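Local structure of germination protein YpeB (Bacillus megaterium QM B1551, 5BOI) at residues 78-89 against 109-118; 23-34 against 45-53. The protein takes part in the germination of Bacillus spores, this chain being its C-terminal, PepSY-containing part, of unsettled and possibly inhibitory molecular role. One frame throughout, in Å; residues are numbered along the deposited sequence.

Overall arrangement
The two contacts follow one another along the chain and do not touch: their centres lie about 24 Å apart and their nearest atoms about 12 Å. Both are partly buried. The centre of contact 1 lies about 16 Å from that of the chain, against about 24 Å for contact 2. Contact 1 sets a loop and the start of helix 85-98 against the hairpin of strands 104-112 and 115-123; contact 2 is a hairpin, strands 30-35 and 44-50, with the loop leading into it. Both pack apolar side chains, but contact 2 (773 against 583 Å² buried) joins a backbone ladder to an apolar face under helix 12-22, whereas contact 1 adds side-chain amides and bridging waters.

Contact 1 (78-89 against 109-118); sequences IKKQNISLNDAM and SAQYDNMGVF
Leu85 lays its CD1 against Ala110, 3.7 Å from Ala110 O, an oxygen already bonded to Val117 N, while CD2 lies by the Ala110-Gln111 peptide. Gln111 comes next: with CG anti to the backbone N (chi1 168°) and the chain extended, its amide reaches that of Gln81. The amide planes stand 78° apart, and Gln111 NE2 donates to Gln81 OE1 at 2.9 Å in a bent bond from above the carbonyl plane. Gln81 NE2 is tied to Ile83 O at 3.1 Å, which fixes the rotation of the amide, and a water donates to both Gln81 OE1 and Asn114 OD1. With an alanine here instead of Gln81, the Gln111 amide is likely to lose its acceptor and turn more freely, and the water one of its ties. Tyr112 to Met115 form a type I' turn closing a tight antiparallel hairpin, against which the start of helix 85-98 packs, consistent with the helix-on-sheet build of PepSY domains. In the turn, Asp113 O is bridged by a second water to Ile78 N. Asn114 ND2 donates to Ile78 O, 2.8 Å and nearly straight at 167°, while its CB rests 3.7 Å from Ile78 CG2. The Met115 and Ile78 side chains cross at about a right angle, CG of the first 4.1 Å from CG1 of the second; Ile147 of strand 146-150 touches both. At Gly116, Leu85 CD1 comes within 3.8 Å of CA, filling with the Phe118 ring the side where a beta carbon would stand. Phe118 meets Ala88 CB at its edge, in plane, 3.8 Å from CZ.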
loop_
_atom_site.group_PDB
_atom_site.type_symbol
_atom_site.label_atom_id
_atom_site.label_comp_id
_atom_site.label_asym_id
_atom_site.label_seq_id
_atom_site.Cartn_x
_atom_site.Cartn_y
_atom_site.Cartn_z
ATOM N N ILE A 78 -3.290 12.225 -16.409
ATOM C CA ILE A 78 -2.762 13.449 -15.782
ATOM C C ILE A 78 -1.864 14.246 -16.747
ATOM O O ILE A 78 -0.846 13.739 -17.221
ATOM C CB ILE A 78 -1.978 13.108 -14.495
ATOM C CG1 ILE A 78 -2.821 12.218 -13.563
ATOM C CG2 ILE A 78 -1.483 14.365 -13.806
ATOM C CD1 ILE A 78 -4.191 12.832 -13.177
ATOM N N LYS A 79 -2.239 15.498 -17.041
ATOM C CA LYS A 79 -1.597 16.230 -18.125
ATOM C C LYS A 79 -0.329 16.960 -17.738
ATOM O O LYS A 79 0.490 17.247 -18.594
ATOM C CB LYS A 79 -2.597 17.224 -18.740
ATOM C CG LYS A 79 -3.924 16.569 -19.123
ATOM C CD LYS A 79 -3.718 15.463 -20.165
ATOM C CE LYS A 79 -4.990 14.646 -20.327
ATOM N NZ LYS A 79 -4.766 13.380 -21.092
ATOM N N LYS A 80 -0.153 17.264 -16.452
ATOM C CA LYS A 80 0.919 18.161 -16.027
ATOM C C LYS A 80 1.465 17.763 -14.667
ATOM O O LYS A 80 0.690 17.456 -13.771
ATOM C CB LYS A 80 0.384 19.600 -15.919
ATOM C CG LYS A 80 1.283 20.591 -15.195
ATOM C CD LYS A 80 2.568 20.873 -15.971
ATOM C CE LYS A 80 3.400 21.934 -15.266
ATOM N NZ LYS A 80 4.652 22.202 -16.031
ATOM N N GLN A 81 2.780 17.779 -14.506
ATOM C CA GLN A 81 3.374 17.622 -13.181
ATOM C C GLN A 81 3.667 18.965 -12.539
ATOM O O GLN A 81 4.525 19.708 -13.010
ATOM C CB GLN A 81 4.669 16.801 -13.256
ATOM C CG GLN A 81 5.338 16.632 -11.881
ATOM C CD GLN A 81 6.660 15.850 -11.957
ATOM O OE1 GLN A 81 7.104 15.437 -13.036
ATOM N NE2 GLN A 81 7.299 15.682 -10.824
ATOM N N ASN A 82 2.948 19.265 -11.455
ATOM C CA ASN A 82 3.147 20.475 -10.676
ATOM C C ASN A 82 3.894 20.252 -9.359
ATOM O O ASN A 82 4.453 21.196 -8.790
ATOM C CB ASN A 82 1.803 21.107 -10.364
ATOM C CG ASN A 82 1.171 21.741 -11.592
ATOM O OD1 ASN A 82 1.858 22.367 -12.396
ATOM N ND2 ASN A 82 -0.137 21.610 -11.719
ATOM N N ILE A 83 3.862 19.027 -8.850
ATOM C CA ILE A 83 4.511 18.761 -7.567
ATOM C C ILE A 83 5.555 17.666 -7.698
ATOM O O ILE A 83 5.485 16.836 -8.603
ATOM C CB ILE A 83 3.500 18.356 -6.483
ATOM C CG1 ILE A 83 2.885 16.997 -6.818
ATOM C CG2 ILE A 83 2.452 19.440 -6.297
ATOM C CD1 ILE A 83 2.084 16.389 -5.688
ATOM N N SER A 84 6.534 17.675 -6.799
ATOM C CA SER A 84 7.567 16.637 -6.823
ATOM C C SER A 84 7.022 15.281 -6.383
ATOM O O SER A 84 5.970 15.208 -5.730
ATOM C CB SER A 84 8.746 17.029 -5.926
ATOM O OG SER A 84 8.331 17.139 -4.580
ATOM N N LEU A 85 7.759 14.219 -6.716
ATOM C CA LEU A 85 7.434 12.888 -6.236
ATOM C C LEU A 85 7.488 12.887 -4.719
ATOM O O LEU A 85 6.670 12.257 -4.057
ATOM C CB LEU A 85 8.397 11.835 -6.807
ATOM C CG LEU A 85 7.971 10.399 -6.508
ATOM C CD1 LEU A 85 6.584 10.114 -7.060
ATOM C CD2 LEU A 85 8.974 9.390 -7.082
ATOM N N ASN A 86 8.461 13.604 -4.170
ATOM C CA ASN A 86 8.601 13.688 -2.725
ATOM C C ASN A 86 7.382 14.340 -2.071
ATOM O O ASN A 86 6.901 13.870 -1.047
ATOM C CB ASN A 86 9.861 14.456 -2.358
ATOM C CG ASN A 86 10.206 14.326 -0.894
ATOM O OD1 ASN A 86 10.165 13.228 -0.327
ATOM N ND2 ASN A 86 10.519 15.452 -0.260
ATOM N N ASP A 87 6.874 15.413 -2.676
ATOM C CA ASP A 87 5.651 16.044 -2.190
ATOM C C ASP A 87 4.457 15.098 -2.276
ATOM O O ASP A 87 3.609 15.066 -1.370
ATOM C CB ASP A 87 5.344 17.334 -2.973
ATOM C CG ASP A 87 6.282 18.471 -2.609
ATOM O OD1 ASP A 87 6.852 18.451 -1.500
ATOM O OD2 ASP A 87 6.425 19.409 -3.412
ATOM N N ALA A 88 4.406 14.314 -3.345
ATOM C CA ALA A 88 3.302 13.375 -3.525
ATOM C C ALA A 88 3.375 12.315 -2.423
ATOM O O ALA A 88 2.351 11.917 -1.883
ATOM C CB ALA A 88 3.346 12.734 -4.897
ATOM N N MET A 89 4.599 11.882 -2.113
ATOM C CA MET A 89 4.864 10.889 -1.062
ATOM C C MET A 89 4.247 11.348 0.254
ATOM O O MET A 89 3.583 10.579 0.952
ATOM C CB MET A 89 6.372 10.684 -0.867
ATOM C CG MET A 89 7.116 10.093 -2.054
ATOM S SD MET A 89 8.888 9.859 -1.770
ATOM C CE MET A 89 9.474 9.379 -3.369
ATOM N N SER A 109 8.187 3.517 -4.101
ATOM C CA SER A 109 7.702 4.746 -4.729
ATOM C C SER A 109 8.275 4.858 -6.118
ATOM O O SER A 109 9.427 4.498 -6.355
ATOM C CB SER A 109 8.070 5.969 -3.885
ATOM O OG SER A 109 9.460 6.192 -3.888
ATOM N N ALA A 110 7.453 5.311 -7.055
ATOM C CA ALA A 110 7.894 5.465 -8.425
ATOM C C ALA A 110 7.045 6.526 -9.079
ATOM O O ALA A 110 5.936 6.817 -8.622
ATOM C CB ALA A 110 7.789 4.170 -9.191
ATOM N N GLN A 111 7.596 7.119 -10.128
ATOM C CA GLN A 111 6.860 8.078 -10.924
ATOM C C GLN A 111 6.594 7.476 -12.309
ATOM O O GLN A 111 7.510 7.001 -12.966
ATOM C CB GLN A 111 7.635 9.384 -11.041
ATOM C CG GLN A 111 7.046 10.311 -12.085
ATOM C CD GLN A 111 7.618 11.701 -12.015
ATOM O OE1 GLN A 111 8.368 12.030 -11.093
ATOM N NE2 GLN A 111 7.266 12.535 -12.991
ATOM N N TYR A 112 5.332 7.517 -12.725
ATOM C CA TYR A 112 4.844 6.866 -13.934
ATOM C C TYR A 112 3.734 7.708 -14.577
ATOM O O TYR A 112 2.662 7.838 -13.988
ATOM C CB TYR A 112 4.310 5.472 -13.562
ATOM C CG TYR A 112 4.106 4.470 -14.677
ATOM C CD1 TYR A 112 5.115 3.567 -15.012
ATOM C CD2 TYR A 112 2.887 4.359 -15.338
ATOM C CE1 TYR A 112 4.939 2.611 -16.018
ATOM C CE2 TYR A 112 2.695 3.399 -16.350
ATOM C CZ TYR A 112 3.728 2.525 -16.677
ATOM O OH TYR A 112 3.553 1.576 -17.671
ATOM N N ASP A 113 3.974 8.263 -15.760
ATOM C CA ASP A 113 2.906 8.950 -16.502
ATOM C C ASP A 113 2.226 10.068 -15.661
ATOM O O ASP A 113 1.004 10.098 -15.504
ATOM C CB ASP A 113 1.871 7.919 -16.981
ATOM C CG ASP A 113 0.955 8.466 -18.080
ATOM O OD1 ASP A 113 1.243 9.561 -18.614
ATOM O OD2 ASP A 113 -0.036 7.784 -18.430
ATOM N N ASN A 114 3.043 10.968 -15.119
ATOM C CA ASN A 114 2.568 12.071 -14.253
ATOM C C ASN A 114 1.789 11.618 -13.011
ATOM O O ASN A 114 1.001 12.379 -12.441
ATOM C CB ASN A 114 1.720 13.066 -15.074
ATOM C CG ASN A 114 2.555 13.836 -16.056
ATOM O OD1 ASN A 114 3.771 13.932 -15.891
ATOM N ND2 ASN A 114 1.913 14.419 -17.076
ATOM N N MET A 115 2.040 10.384 -12.571
ATOM C CA MET A 115 1.462 9.885 -11.319
ATOM C C MET A 115 2.554 9.414 -10.384
ATOM O O MET A 115 3.602 8.916 -10.836
ATOM C CB MET A 115 0.508 8.712 -11.573
ATOM C CG MET A 115 -0.591 8.946 -12.590
ATOM S SD MET A 115 -1.538 7.406 -12.760
ATOM C CE MET A 115 -0.279 6.270 -13.350
ATOM N N GLY A 116 2.301 9.557 -9.085
ATOM C CA GLY A 116 3.154 8.922 -8.095
ATOM C C GLY A 116 2.497 7.613 -7.700
ATOM O O GLY A 116 1.303 7.561 -7.406
ATOM N N VAL A 117 3.283 6.548 -7.708
ATOM C CA VAL A 117 2.791 5.224 -7.360
ATOM C C VAL A 117 3.536 4.782 -6.108
ATOM O O VAL A 117 4.777 4.752 -6.083
ATOM C CB VAL A 117 3.020 4.221 -8.520
ATOM C CG1 VAL A 117 2.489 2.840 -8.165
ATOM C CG2 VAL A 117 2.357 4.756 -9.792
ATOM N N PHE A 118 2.775 4.437 -5.081
ATOM C CA PHE A 118 3.350 4.122 -3.780
ATOM C C PHE A 118 2.814 2.819 -3.208
ATOM O O PHE A 118 1.643 2.487 -3.401
ATOM C CB PHE A 118 3.044 5.247 -2.795
ATOM C CG PHE A 118 3.471 6.588 -3.273
ATOM C CD1 PHE A 118 4.811 6.907 -3.332
ATOM C CD2 PHE A 118 2.538 7.532 -3.669
ATOM C CE1 PHE A 118 5.218 8.140 -3.774
ATOM C CE2 PHE A 118 2.947 8.784 -4.098
ATOM C CZ PHE A 118 4.291 9.080 -4.153
HETATM O O HOH W 1 -1.726 9.834 -16.391
HETATM O O HOH W 2 6.294 15.071 -15.769
#

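Contact 2 (23-34 against 45-53)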
loop_
_atom_site.group_PDB
_atom_site.type_symbol
_atom_site.label_atom_id
_atom_site.label_comp_id
_atom_site.label_asym_id
_atom_site.label_seq_id
_atom_site.Cartn_x
_atom_site.Cartn_y
_atom_site.Cartn_z
ATOM N N LEU A 23 -13.319 10.116 -0.939
ATOM C CA LEU A 23 -12.935 10.680 -2.230
ATOM C C LEU A 23 -13.121 12.186 -2.262
ATOM O O LEU A 23 -12.893 12.829 -3.291
ATOM C CB LEU A 23 -13.754 10.045 -3.353
ATOM C CG LEU A 23 -13.577 8.546 -3.575
ATOM C CD1 LEU A 23 -14.618 8.057 -4.566
ATOM C CD2 LEU A 23 -12.174 8.256 -4.067
ATOM N N ASN A 24 -13.556 12.736 -1.136
ATOM C CA ASN A 24 -13.753 14.170 -1.004
ATOM C C ASN A 24 -14.732 14.691 -2.054
ATOM O O ASN A 24 -14.466 15.687 -2.720
ATOM C CB ASN A 24 -12.407 14.895 -1.112
ATOM C CG ASN A 24 -12.332 16.121 -0.231
ATOM O OD1 ASN A 24 -13.236 16.390 0.561
ATOM N ND2 ASN A 24 -11.241 16.868 -0.354
ATOM N N LEU A 25 -15.856 13.997 -2.210
ATOM C CA LEU A 25 -16.891 14.409 -3.152
ATOM C C LEU A 25 -17.733 15.533 -2.549
ATOM O O LEU A 25 -18.060 15.502 -1.363
ATOM C CB LEU A 25 -17.781 13.225 -3.530
ATOM C CG LEU A 25 -17.092 11.940 -3.998
ATOM C CD1 LEU A 25 -18.126 10.852 -4.238
ATOM C CD2 LEU A 25 -16.247 12.171 -5.246
ATOM N N LYS A 26 -18.089 16.520 -3.365
ATOM C CA LYS A 26 -18.819 17.684 -2.872
ATOM C C LYS A 26 -20.340 17.538 -2.960
ATOM O O LYS A 26 -21.072 18.213 -2.231
ATOM C CB LYS A 26 -18.368 18.943 -3.618
ATOM C CG LYS A 26 -16.862 19.016 -3.848
ATOM C CD LYS A 26 -16.513 19.265 -5.306
ATOM C CE LYS A 26 -15.103 19.821 -5.420
ATOM N NZ LYS A 26 -14.879 20.529 -6.708
ATOM N N GLY A 27 -20.821 16.669 -3.844
ATOM C CA GLY A 27 -22.237 16.343 -3.846
ATOM C C GLY A 27 -22.995 16.419 -5.160
ATOM O O GLY A 27 -24.173 16.069 -5.204
ATOM N N ASN A 28 -22.346 16.873 -6.226
ATOM C CA ASN A 28 -23.012 16.925 -7.526
ATOM C C ASN A 28 -22.814 15.638 -8.326
ATOM O O ASN A 28 -23.321 15.506 -9.441
ATOM C CB ASN A 28 -22.532 18.135 -8.341
ATOM C CG ASN A 28 -21.019 18.174 -8.517
ATOM O OD1 ASN A 28 -20.361 17.141 -8.642
ATOM N ND2 ASN A 28 -20.464 19.382 -8.543
ATOM N N GLU A 29 -22.081 14.694 -7.742
ATOM C CA GLU A 29 -21.751 13.445 -8.418
ATOM C C GLU A 29 -22.871 12.417 -8.327
ATOM O O GLU A 29 -23.354 12.104 -7.240
ATOM C CB GLU A 29 -20.470 12.841 -7.837
ATOM C CG GLU A 29 -19.236 13.713 -7.966
ATOM C CD GLU A 29 -19.050 14.640 -6.779
ATOM O OE1 GLU A 29 -19.862 14.564 -5.831
ATOM O OE2 GLU A 29 -18.086 15.435 -6.793
ATOM N N GLN A 30 -23.277 11.890 -9.477
ATOM C CA GLN A 30 -24.176 10.747 -9.504
ATOM C C GLN A 30 -23.366 9.495 -9.167
ATOM O O GLN A 30 -22.233 9.343 -9.626
ATOM C CB GLN A 30 -24.856 10.604 -10.871
ATOM C CG GLN A 30 -25.409 9.203 -11.136
ATOM C CD GLN A 30 -25.416 8.823 -12.606
ATOM O OE1 GLN A 30 -25.824 9.607 -13.465
ATOM N NE2 GLN A 30 -24.959 7.609 -12.903
ATOM N N ILE A 31 -23.934 8.605 -8.360
ATOM C CA ILE A 31 -23.251 7.364 -8.013
ATOM C C ILE A 31 -24.089 6.128 -8.350
ATOM O O ILE A 31 -25.122 5.880 -7.733
ATOM C CB ILE A 31 -22.884 7.327 -6.517
ATOM C CG1 ILE A 31 -22.191 8.630 -6.102
ATOM C CG2 ILE A 31 -22.019 6.102 -6.203
ATOM C CD1 ILE A 31 -21.725 8.654 -4.656
ATOM N N HIS A 32 -23.635 5.367 -9.344
ATOM C CA HIS A 32 -24.255 4.100 -9.726
ATOM C C HIS A 32 -23.651 2.968 -8.899
ATOM O O HIS A 32 -22.448 2.704 -8.981
ATOM C CB HIS A 32 -24.065 3.843 -11.230
ATOM C CG HIS A 32 -24.465 2.467 -11.676
ATOM N ND1 HIS A 32 -25.778 2.096 -11.868
ATOM C CD2 HIS A 32 -23.718 1.381 -11.987
ATOM C CE1 HIS A 32 -25.825 0.836 -12.269
ATOM N NE2 HIS A 32 -24.586 0.380 -12.349
ATOM N N ILE A 33 -24.478 2.304 -8.098
ATOM C CA ILE A 33 -23.975 1.286 -7.181
ATOM C C ILE A 33 -24.519 -0.106 -7.518
ATOM O O ILE A 33 -25.695 -0.268 -7.847
ATOM C CB ILE A 33 -24.310 1.652 -5.710
ATOM C CG1 ILE A 33 -23.843 0.557 -4.747
ATOM C CG2 ILE A 33 -25.794 1.906 -5.544
ATOM C CD1 ILE A 33 -23.852 0.979 -3.292
ATOM N N VAL A 34 -23.639 -1.102 -7.448
ATOM C CA VAL A 34 -23.959 -2.483 -7.793
ATOM C C VAL A 34 -23.547 -3.416 -6.648
ATOM O O VAL A 34 -22.497 -3.219 -6.039
ATOM C CB VAL A 34 -23.247 -2.897 -9.109
ATOM C CG1 VAL A 34 -23.292 -4.401 -9.323
ATOM C CG2 VAL A 34 -23.847 -2.159 -10.300
ATOM N N TYR A 45 -19.784 -3.837 -2.566
ATOM C CA TYR A 45 -20.537 -2.880 -3.373
ATOM C C TYR A 45 -19.647 -2.210 -4.414
ATOM O O TYR A 45 -18.699 -1.507 -4.065
ATOM C CB TYR A 45 -21.183 -1.803 -2.499
ATOM C CG TYR A 45 -22.227 -2.334 -1.549
ATOM C CD1 TYR A 45 -23.513 -2.604 -1.997
ATOM C CD2 TYR A 45 -21.949 -2.512 -0.202
ATOM C CE1 TYR A 45 -24.480 -3.086 -1.143
ATOM C CE2 TYR A 45 -22.921 -2.979 0.668
ATOM C CZ TYR A 45 -24.181 -3.267 0.188
ATOM O OH TYR A 45 -25.154 -3.740 1.035
ATOM N N SER A 46 -19.949 -2.430 -5.690
ATOM C CA SER A 46 -19.195 -1.802 -6.777
ATOM C C SER A 46 -19.842 -0.488 -7.191
ATOM O O SER A 46 -20.964 -0.473 -7.698
ATOM C CB SER A 46 -19.098 -2.734 -7.987
ATOM O OG SER A 46 -18.042 -3.664 -7.839
ATOM N N LEU A 47 -19.122 0.609 -6.991
ATOM C CA LEU A 47 -19.655 1.929 -7.288
ATOM C C LEU A 47 -19.014 2.517 -8.534
ATOM O O LEU A 47 -17.816 2.335 -8.773
ATOM C CB LEU A 47 -19.446 2.880 -6.107
ATOM C CG LEU A 47 -20.304 2.706 -4.852
ATOM C CD1 LEU A 47 -20.086 1.355 -4.189
ATOM C CD2 LEU A 47 -19.995 3.817 -3.874
ATOM N N THR A 48 -19.825 3.213 -9.326
ATOM C CA THR A 48 -19.330 3.983 -10.460
ATOM C C THR A 48 -19.760 5.433 -10.287
ATOM O O THR A 48 -20.906 5.784 -10.555
ATOM C CB THR A 48 -19.854 3.445 -11.812
ATOM O OG1 THR A 48 -19.498 2.065 -11.956
ATOM C CG2 THR A 48 -19.253 4.233 -12.965
ATOM N N ILE A 49 -18.837 6.267 -9.823
ATOM C CA ILE A 49 -19.125 7.670 -9.565
ATOM C C ILE A 49 -18.792 8.528 -10.785
ATOM O O ILE A 49 -17.682 8.476 -11.307
ATOM C CB ILE A 49 -18.339 8.177 -8.346
ATOM C CG1 ILE A 49 -18.697 7.352 -7.109
ATOM C CG2 ILE A 49 -18.611 9.649 -8.106
ATOM C CD1 ILE A 49 -17.514 6.660 -6.477
ATOM N N THR A 50 -19.758 9.318 -11.240
ATOM C CA THR A 50 -19.572 10.103 -12.452
ATOM C C THR A 50 -19.590 11.604 -12.162
ATOM O O THR A 50 -20.527 12.111 -11.553
ATOM C CB THR A 50 -20.665 9.786 -13.496
ATOM O OG1 THR A 50 -21.957 9.973 -12.903
ATOM C CG2 THR A 50 -20.555 8.348 -13.969
ATOM N N ASP A 51 -18.541 12.301 -12.581
ATOM C CA ASP A 51 -18.551 13.757 -12.602
ATOM C C ASP A 51 -19.601 14.179 -13.633
ATOM O O ASP A 51 -19.712 13.551 -14.685
ATOM C CB ASP A 51 -17.155 14.296 -12.957
ATOM C CG ASP A 51 -17.029 15.808 -12.800
ATOM O OD1 ASP A 51 -18.051 16.514 -12.701
ATOM O OD2 ASP A 51 -15.882 16.301 -12.791
ATOM N N PRO A 52 -20.419 15.195 -13.314
ATOM C CA PRO A 52 -21.269 15.760 -14.368
ATOM C C PRO A 52 -20.526 16.755 -15.268
ATOM O O PRO A 52 -20.764 16.758 -16.476
ATOM C CB PRO A 52 -22.387 16.457 -13.585
ATOM C CG PRO A 52 -21.794 16.746 -12.257
ATOM C CD PRO A 52 -20.863 15.605 -11.971
ATOM N N LYS A 53 -19.644 17.571 -14.685
ATOM C CA LYS A 53 -18.907 18.605 -15.422
ATOM C C LYS A 53 -18.149 18.029 -16.615
ATOM O O LYS A 53 -18.471 18.313 -17.770
ATOM C CB LYS A 53 -17.941 19.333 -14.484
ATOM C CG LYS A 53 -18.643 20.152 -13.413
ATOM C CD LYS A 53 -17.687 20.619 -12.326
ATOM C CE LYS A 53 -18.243 21.838 -11.601
ATOM N NZ LYS A 53 -17.318 22.331 -10.542
#
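Ile49 and Ile31 form a non-hydrogen-bonded pair of an antiparallel beta hairpin, strands 30-35 and 44-50; the axes of 30-34 and 45-50 make 160° between their N-to-C directions. Ile49 has the largest surface buried here, 89 Å². Its two branches divide the work: CG1, anti to the carbonyl carbon (chi1 -59°), lies side by side with Ile31 and touches its CG2 at 3.7 Å, while CG2 turns to Glu29 CB at the same separation. Beyond CG1, Ile49 CD1 meets Leu23 CD1 tip to tip, 3.7 Å apart, joining Leu23 to the strand. The same face carries Ile33 and Leu47, and helix 12-22 covers it, with Ala19 against Leu47 and Lys16 against Ile33.

Val34 and Asn28 come next, at 55 Å² each and near the two ends of the contact. Val34 forms a hydrogen-bonded pair with Ser46: Val34 O accepts from Ser46 N at 2.7 Å in the carbonyl plane, and Val34 N donates back to Ser46 O. The Val34 side chain lies on the same face as that of Ser46, its CB 3.6 Å from Ser46 O, while the Ser46 hydroxyl is engaged by Asp61. On the other edge of strand 44-50, backbone bonds continue to strand 57-63.

Asn28 lies against Pro52, whose ring crosses it at about a right angle; Pro52 CG is 3.4 Å from Asn28 O. Asp51 OD1 accepts from Lys53 N in an Asx turn, shaping the chain just past the strand. The last pair of the ladder is uneven. Thr50 N reaches Gln30 O almost straight (3.0 Å, 173°), the return bond from Gln30 N is weak, and Thr50 OG1 adds a weak second donor to Gln30 O at 3.3 Å.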